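DNA alpha-glucosyltransferase (Enterobacteria phage T4, PDB 1XV5) is a phage glycosyltransferase of the GT-B fold, built from two Rossmann-like domains, with uridine-5'-diphosphate bound in its ligand pocket. Local coordinates at residues Ser288-Gln293 with Lys362-Asp367. Sequence-based numbering, arbitrary orientation.
Sequences SGFGYQ and KELSSD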
loop_
_atom_site.group_PDB
_atom_site.type_symbol
_atom_site.label_atom_id
_atom_site.label_comp_id
_atom_site.label_asym_id
_atom_site.label_seq_id
_atom_site.Cartn_x
_atom_site.Cartn_y
_atom_site.Cartn_z
ATOM N N SER A 288 16.850 9.075 -8.363
ATOM C CA SER A 288 16.459 8.535 -9.665
ATOM C C SER A 288 15.608 9.557 -10.412
ATOM O O SER A 288 14.724 10.188 -9.834
ATOM C CB SER A 288 15.665 7.241 -9.487
ATOM O OG SER A 288 16.431 6.266 -8.806
ATOM N N GLY A 289 15.875 9.714 -11.702
ATOM C CA GLY A 289 15.131 10.683 -12.484
ATOM C C GLY A 289 13.630 10.475 -12.498
ATOM O O GLY A 289 12.857 11.412 -12.274
ATOM N N PHE A 290 13.208 9.241 -12.753
ATOM C CA PHE A 290 11.788 8.948 -12.824
ATOM C C PHE A 290 11.395 7.682 -12.088
ATOM O O PHE A 290 12.057 6.650 -12.204
ATOM C CB PHE A 290 11.363 8.871 -14.295
ATOM C CG PHE A 290 11.715 10.101 -15.071
ATOM C CD1 PHE A 290 12.993 10.265 -15.602
ATOM C CD2 PHE A 290 10.807 11.148 -15.176
ATOM C CE1 PHE A 290 13.362 11.466 -16.217
ATOM C CE2 PHE A 290 11.167 12.348 -15.788
ATOM C CZ PHE A 290 12.447 12.506 -16.306
ATOM N N GLY A 291 10.321 7.795 -11.310
ATOM C CA GLY A 291 9.804 6.673 -10.549
ATOM C C GLY A 291 8.519 6.203 -11.199
ATOM O O GLY A 291 7.708 7.016 -11.649
ATOM N N TYR A 292 8.323 4.890 -11.233
ATOM C CA TYR A 292 7.146 4.315 -11.862
ATOM C C TYR A 292 6.285 3.497 -10.917
ATOM O O TYR A 292 6.782 2.677 -10.151
ATOM C CB TYR A 292 7.569 3.420 -13.026
ATOM C CG TYR A 292 8.275 4.152 -14.142
ATOM C CD1 TYR A 292 7.678 4.288 -15.396
ATOM C CD2 TYR A 292 9.537 4.710 -13.947
ATOM C CE1 TYR A 292 8.323 4.965 -16.433
ATOM C CE2 TYR A 292 10.193 5.390 -14.976
ATOM C CZ TYR A 292 9.579 5.512 -16.214
ATOM O OH TYR A 292 10.220 6.183 -17.234
ATOM N N GLN A 293 4.982 3.732 -10.989
ATOM C CA GLN A 293 4.012 3.002 -10.185
ATOM C C GLN A 293 2.894 2.822 -11.192
ATOM O O GLN A 293 2.117 3.742 -11.447
ATOM C CB GLN A 293 3.560 3.844 -8.993
ATOM C CG GLN A 293 3.129 3.009 -7.797
ATOM C CD GLN A 293 1.771 2.363 -7.986
ATOM O OE1 GLN A 293 1.272 2.245 -9.104
ATOM N NE2 GLN A 293 1.169 1.933 -6.887
ATOM N N LYS A 362 11.563 12.933 -21.611
ATOM C CA LYS A 362 12.747 13.543 -22.195
ATOM C C LYS A 362 12.740 15.053 -21.962
ATOM O O LYS A 362 13.792 15.665 -21.769
ATOM C CB LYS A 362 12.824 13.235 -23.692
ATOM C CG LYS A 362 13.146 11.776 -23.999
ATOM C CD LYS A 362 13.451 11.556 -25.478
ATOM C CE LYS A 362 12.240 11.827 -26.354
ATOM N NZ LYS A 362 12.586 11.699 -27.799
ATOM N N GLU A 363 11.552 15.651 -21.976
ATOM C CA GLU A 363 11.436 17.086 -21.755
ATOM C C GLU A 363 11.906 17.461 -20.349
ATOM O O GLU A 363 12.705 18.379 -20.179
ATOM C CB GLU A 363 9.986 17.535 -21.971
ATOM C CG GLU A 363 9.717 18.984 -21.599
ATOM C CD GLU A 363 8.336 19.445 -22.023
ATOM O OE1 GLU A 363 7.386 18.638 -21.931
ATOM O OE2 GLU A 363 8.201 20.619 -22.440
ATOM N N LEU A 364 11.425 16.746 -19.336
ATOM C CA LEU A 364 11.840 17.051 -17.972
ATOM C C LEU A 364 13.309 16.704 -17.743
ATOM O O LEU A 364 13.998 17.374 -16.979
ATOM C CB LEU A 364 10.961 16.305 -16.953
ATOM C CG LEU A 364 9.636 16.979 -16.578
ATOM C CD1 LEU A 364 8.748 17.106 -17.801
ATOM C CD2 LEU A 364 8.936 16.170 -15.492
ATOM N N SER A 365 13.783 15.663 -18.417
ATOM C CA SER A 365 15.169 15.227 -18.280
ATOM C C SER A 365 16.165 16.270 -18.768
ATOM O O SER A 365 17.290 16.346 -18.271
ATOM C CB SER A 365 15.403 13.935 -19.070
ATOM O OG SER A 365 14.646 12.851 -18.557
ATOM N N SER A 366 15.747 17.079 -19.734
ATOM C CA SER A 366 16.631 18.079 -20.323
ATOM C C SER A 366 16.592 19.472 -19.708
ATOM O O SER A 366 17.362 20.346 -20.105
ATOM C CB SER A 366 16.329 18.197 -21.817
ATOM O OG SER A 366 15.027 18.722 -22.014
ATOM N N ASP A 367 15.710 19.683 -18.738
ATOM C CA ASP A 367 15.579 20.995 -18.118
ATOM C C ASP A 367 15.404 20.855 -16.610
ATOM O O ASP A 367 14.301 20.614 -16.130
ATOM C CB ASP A 367 14.376 21.713 -18.740
ATOM C CG ASP A 367 14.184 23.123 -18.215
ATOM O OD1 ASP A 367 13.357 23.854 -18.804
ATOM O OD2 ASP A 367 14.840 23.502 -17.222
#
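The far rim of the Phe-290 ring meets the last turn of helix 354-365 at two neighbouring residues, Leu-364 and Ser-365. Tightest is the polar side: Ser-365 OG lies at the ring edge, near its plane, 3.0 Å from Phe-290 CE1 and 3.2 Å from CZ. There the oxygen faces the slightly positive rim of the ring rather than its electron-rich face. A serine suits this place because it is small and because its OG is hydrogen-bonded to the carbonyl oxygen of Ile-361, one turn back; chi1 of -64° puts OG beside its own backbone N, within reach of that carbonyl. The apolar half is looser, with Leu-364 CB 4.1 Å from Phe-290 CE2, also near the ring plane. Phenylalanine is long enough to span from strand to helix, and its flat, buried ring carries no polar group needing a partner. Toward solvent the contact fades: Glu-363 turns its carboxylate away into a salt bridge with Arg-360, and Ser-366 is exposed. Strand 288-293 runs between strands 199-203 and 319-323 of a parallel sheet, and Ile-319 touches both Phe-290 and Leu-364, joining helix 354-365 to the sheet.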